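Local coordinates for CyaB (Pseudomonas aeruginosa, PDB 3R5G), which probably makes cyclic AMP from ATP as a membrane-bound adenylyl cyclase, represented here by its class III catalytic domain, at residues V12-I17 against C61-F66. Numbering follows the deposited sequence.
Sequences VFFSDI and CVMVFF
Phe14 and Met63 form a non-hydrogen-bonded pair of two antiparallel strands, and their side chains run side by side on one face of the sheet. Phe14 has its CG anti to the carbonyl carbon (chi1 -74°), which swings the ring across to the neighbouring strand. The methionine chain is fully extended and passes along the CE2-CZ side of this ring. Its CG lies 3.5 Å from Phe14 CE2 and makes an off-centre CH-pi contact, 30° off the ring normal. Met63 SD follows at 3.8 Å from the same CE2, an oblique Met-aromatic contact. Cys61 meets the ring differently: its SG sits at the edge, near the ring plane, 4.1 Å from Phe14 CD2. The ring thus has one sulfur at its rim and the methionine chain lying obliquely against its CE2-CZ side.

On the other face, Phe13 and Val64 point the same way. Phe13 CD2 packs on Val64 CG2 at 4.1 Å, and CE2 reaches CG1 of Val62. Ser15 OG rests against the CB of Val62 at 3.4 Å.

Phe13 pairs with Val64, and Ser15 with Val62, each through two backbone hydrogen bonds. Phe13 N to Val64 O is the shortest at 2.8 Å. CA-H...O contacts join Phe14 CA to Val62 O and Met63 CA to Phe13 O, and Cys61 CA adds a third to Ser15 O at the end of the ladder.

The pair belongs to the central mixed sheet of the class III nucleotidyl cyclase catalytic domain. Strand 109-116 flanks 12-17 on its other edge, and strand 53-58 flanks 61-66. Asp16 makes salt bridges to Arg111 of strand 109-116 and to Arg18. Helices pack on both faces here: helix 74-100 on the Phe13 face through Met84 and Met88, and helix 137-148 on the Phe14 face with Ala142, Ser143 and Glu146.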
ATOM      1  N   VAL A  12     -10.031  -7.981  -8.274  1.00  9.72           N
ATOM      2  CA  VAL A  12      -9.401  -7.079  -7.311  1.00  9.10           C
ATOM      3  C   VAL A  12      -9.204  -5.688  -7.895  1.00  9.31           C
ATOM      4  O   VAL A  12      -8.777  -5.588  -9.065  1.00  9.87           O
ATOM      5  CB  VAL A  12      -7.977  -7.591  -6.834  1.00  9.79           C
ATOM      6  CG1 VAL A  12      -7.330  -6.642  -5.879  1.00 10.34           C
ATOM      7  CG2 VAL A  12      -8.106  -9.049  -6.309  1.00 11.73           C
ATOM      8  N   PHE A  13      -9.617  -4.645  -7.174  1.00 10.63           N
ATOM      9  CA  PHE A  13      -9.670  -3.267  -7.655  1.00  9.99           C
ATOM     10  C   PHE A  13      -8.816  -2.425  -6.720  1.00 10.04           C
ATOM     11  O   PHE A  13      -8.922  -2.531  -5.470  1.00  9.21           O
ATOM     12  CB  PHE A  13     -11.167  -2.835  -7.518  1.00  9.38           C
ATOM     13  CG  PHE A  13     -11.356  -1.385  -7.659  1.00 10.18           C
ATOM     14  CD1 PHE A  13     -11.781  -0.873  -8.915  1.00 10.61           C
ATOM     15  CD2 PHE A  13     -11.126  -0.481  -6.587  1.00  9.76           C
ATOM     16  CE1 PHE A  13     -12.015   0.498  -9.056  1.00  9.20           C
ATOM     17  CE2 PHE A  13     -11.350   0.956  -6.761  1.00 11.03           C
ATOM     18  CZ  PHE A  13     -11.790   1.441  -7.996  1.00 10.85           C
ATOM     19  N   PHE A  14      -7.946  -1.592  -7.325  1.00  8.90           N
ATOM     20  CA  PHE A  14      -7.272  -0.563  -6.620  1.00  7.50           C
ATOM     21  C   PHE A  14      -7.486   0.764  -7.249  1.00  9.78           C
ATOM     22  O   PHE A  14      -7.504   0.852  -8.490  1.00 10.90           O
ATOM     23  CB  PHE A  14      -5.708  -0.773  -6.602  1.00  9.27           C
ATOM     24  CG  PHE A  14      -5.231  -1.875  -5.674  1.00 10.76           C
ATOM     25  CD1 PHE A  14      -5.240  -3.159  -6.066  1.00 10.27           C
ATOM     26  CD2 PHE A  14      -4.841  -1.568  -4.350  1.00 13.39           C
ATOM     27  CE1 PHE A  14      -4.729  -4.174  -5.242  1.00 12.86           C
ATOM     28  CE2 PHE A  14      -4.465  -2.603  -3.476  1.00 15.19           C
ATOM     29  CZ  PHE A  14      -4.333  -3.899  -3.962  1.00 13.28           C
ATOM     30  N   SER A  15      -7.561   1.801  -6.459  1.00 10.10           N
ATOM     31  CA  SER A  15      -7.604   3.160  -7.038  1.00 10.76           C
ATOM     32  C   SER A  15      -6.840   4.138  -6.207  1.00 10.14           C
ATOM     33  O   SER A  15      -6.592   3.905  -5.034  1.00 11.56           O
ATOM     34  CB  SER A  15      -9.021   3.651  -7.168  1.00 12.01           C
ATOM     35  OG  SER A  15      -9.647   3.822  -5.851  1.00 12.60           O
ATOM     36  N   ASP A  16      -6.451   5.263  -6.812  1.00 12.70           N
ATOM     37  CA  ASP A  16      -5.982   6.368  -6.004  1.00 14.38           C
ATOM     38  C   ASP A  16      -6.335   7.675  -6.702  1.00 13.81           C
ATOM     39  O   ASP A  16      -6.855   7.660  -7.856  1.00 14.18           O
ATOM     40  CB  ASP A  16      -4.461   6.292  -5.729  1.00 15.67           C
ATOM     41  CG  ASP A  16      -3.607   6.503  -6.953  1.00 21.23           C
ATOM     42  OD1 ASP A  16      -3.725   7.495  -7.656  1.00 25.14           O
ATOM     43  OD2 ASP A  16      -2.793   5.600  -7.230  1.00 31.42           O
ATOM     44  N   ILE A  17      -6.102   8.797  -6.015  1.00 14.54           N
ATOM     45  CA  ILE A  17      -6.368  10.111  -6.633  1.00 15.78           C
ATOM     46  C   ILE A  17      -5.088  10.782  -7.096  1.00 16.79           C
ATOM     47  O   ILE A  17      -4.221  11.125  -6.287  1.00 17.89           O
ATOM     48  CB  ILE A  17      -7.077  11.053  -5.649  1.00 16.76           C
ATOM     49  CG1 ILE A  17      -8.318  10.399  -5.138  1.00 16.72           C
ATOM     50  CG2 ILE A  17      -7.367  12.336  -6.303  1.00 17.11           C
ATOM     51  CD1 ILE A  17      -8.851  11.153  -3.839  1.00 21.79           C
ATOM     52  N   CYS A  61      -5.704   5.791  -1.273  1.00 15.67           N
ATOM     53  CA  CYS A  61      -5.815   4.531  -1.993  1.00 14.98           C
ATOM     54  C   CYS A  61      -6.940   3.614  -1.493  1.00 15.28           C
ATOM     55  O   CYS A  61      -7.062   3.434  -0.272  1.00 15.22           O
ATOM     56  CB  CYS A  61      -4.513   3.785  -1.853  1.00 15.36           C
ATOM     57  SG  CYS A  61      -4.498   2.182  -2.801  1.00 22.52           S
ATOM     58  N   VAL A  62      -7.815   3.136  -2.376  1.00 11.06           N
ATOM     59  CA  VAL A  62      -8.920   2.273  -2.021  1.00 13.29           C
ATOM     60  C   VAL A  62      -8.725   0.884  -2.625  1.00 12.49           C
ATOM     61  O   VAL A  62      -8.354   0.739  -3.786  1.00 13.65           O
ATOM     62  CB  VAL A  62     -10.185   2.813  -2.636  1.00 12.86           C
ATOM     63  CG1 VAL A  62     -11.379   1.901  -2.579  1.00 16.11           C
ATOM     64  CG2 VAL A  62     -10.577   4.182  -2.030  1.00 15.00           C
ATOM     65  N   MET A  63      -8.905  -0.206  -1.884  1.00 11.52           N
ATOM     66  CA  MET A  63      -8.776  -1.566  -2.333  1.00 11.51           C
ATOM     67  C   MET A  63     -10.122  -2.252  -2.095  1.00 11.73           C
ATOM     68  O   MET A  63     -10.644  -2.165  -0.959  1.00 12.96           O
ATOM     69  CB  MET A  63      -7.711  -2.197  -1.465  1.00 16.72           C
ATOM     70  CG  MET A  63      -7.430  -3.548  -1.802  1.00 20.65           C
ATOM     71  SD  MET A  63      -6.214  -4.281  -0.587  1.00 25.65           S
ATOM     72  CE  MET A  63      -6.392  -5.960  -1.129  1.00 29.08           C
ATOM     73  N   VAL A  64     -10.702  -2.847  -3.113  1.00 10.41           N
ATOM     74  CA  VAL A  64     -12.005  -3.532  -3.061  1.00 11.39           C
ATOM     75  C   VAL A  64     -11.842  -4.841  -3.759  1.00 11.05           C
ATOM     76  O   VAL A  64     -11.078  -4.910  -4.763  1.00 12.36           O
ATOM     77  CB  VAL A  64     -13.099  -2.697  -3.725  1.00 10.07           C
ATOM     78  CG1 VAL A  64     -14.485  -3.431  -3.705  1.00 11.24           C
ATOM     79  CG2 VAL A  64     -13.122  -1.252  -3.125  1.00 11.39           C
ATOM     80  N   PHE A  65     -12.455  -5.923  -3.272  1.00  9.13           N
ATOM     81  CA  PHE A  65     -12.440  -7.127  -4.047  1.00  9.00           C
ATOM     82  C   PHE A  65     -13.801  -7.752  -4.211  1.00 11.21           C
ATOM     83  O   PHE A  65     -14.708  -7.486  -3.369  1.00 10.62           O
ATOM     84  CB  PHE A  65     -11.381  -8.109  -3.547  1.00 10.86           C
ATOM     85  CG  PHE A  65     -11.574  -8.517  -2.091  1.00 11.50           C
ATOM     86  CD1 PHE A  65     -12.350  -9.623  -1.763  1.00 13.18           C
ATOM     87  CD2 PHE A  65     -10.892  -7.857  -1.130  1.00 11.92           C
ATOM     88  CE1 PHE A  65     -12.410 -10.058  -0.358  1.00 12.58           C
ATOM     89  CE2 PHE A  65     -10.934  -8.249   0.271  1.00 14.70           C
ATOM     90  CZ  PHE A  65     -11.744  -9.340   0.629  1.00 15.09           C
ATOM     91  N   PHE A  66     -13.941  -8.552  -5.237  1.00  9.70           N
ATOM     92  CA  PHE A  66     -15.212  -9.236  -5.537  1.00 10.80           C
ATOM     93  C   PHE A  66     -14.960 -10.719  -5.694  1.00 11.59           C
ATOM     94  O   PHE A  66     -13.972 -11.150  -6.285  1.00 12.09           O
ATOM     95  CB  PHE A  66     -15.798  -8.696  -6.854  1.00 10.93           C
ATOM     96  CG  PHE A  66     -16.276  -7.300  -6.767  1.00 10.22           C
ATOM     97  CD1 PHE A  66     -17.662  -6.994  -6.749  1.00 11.40           C
ATOM     98  CD2 PHE A  66     -15.353  -6.223  -6.759  1.00 11.88           C
ATOM     99  CE1 PHE A  66     -18.024  -5.582  -6.698  1.00 11.28           C
ATOM    100  CE2 PHE A  66     -15.729  -4.885  -6.672  1.00  9.56           C
ATOM    101  CZ  PHE A  66     -17.027  -4.562  -6.647  1.00 10.41           C
TER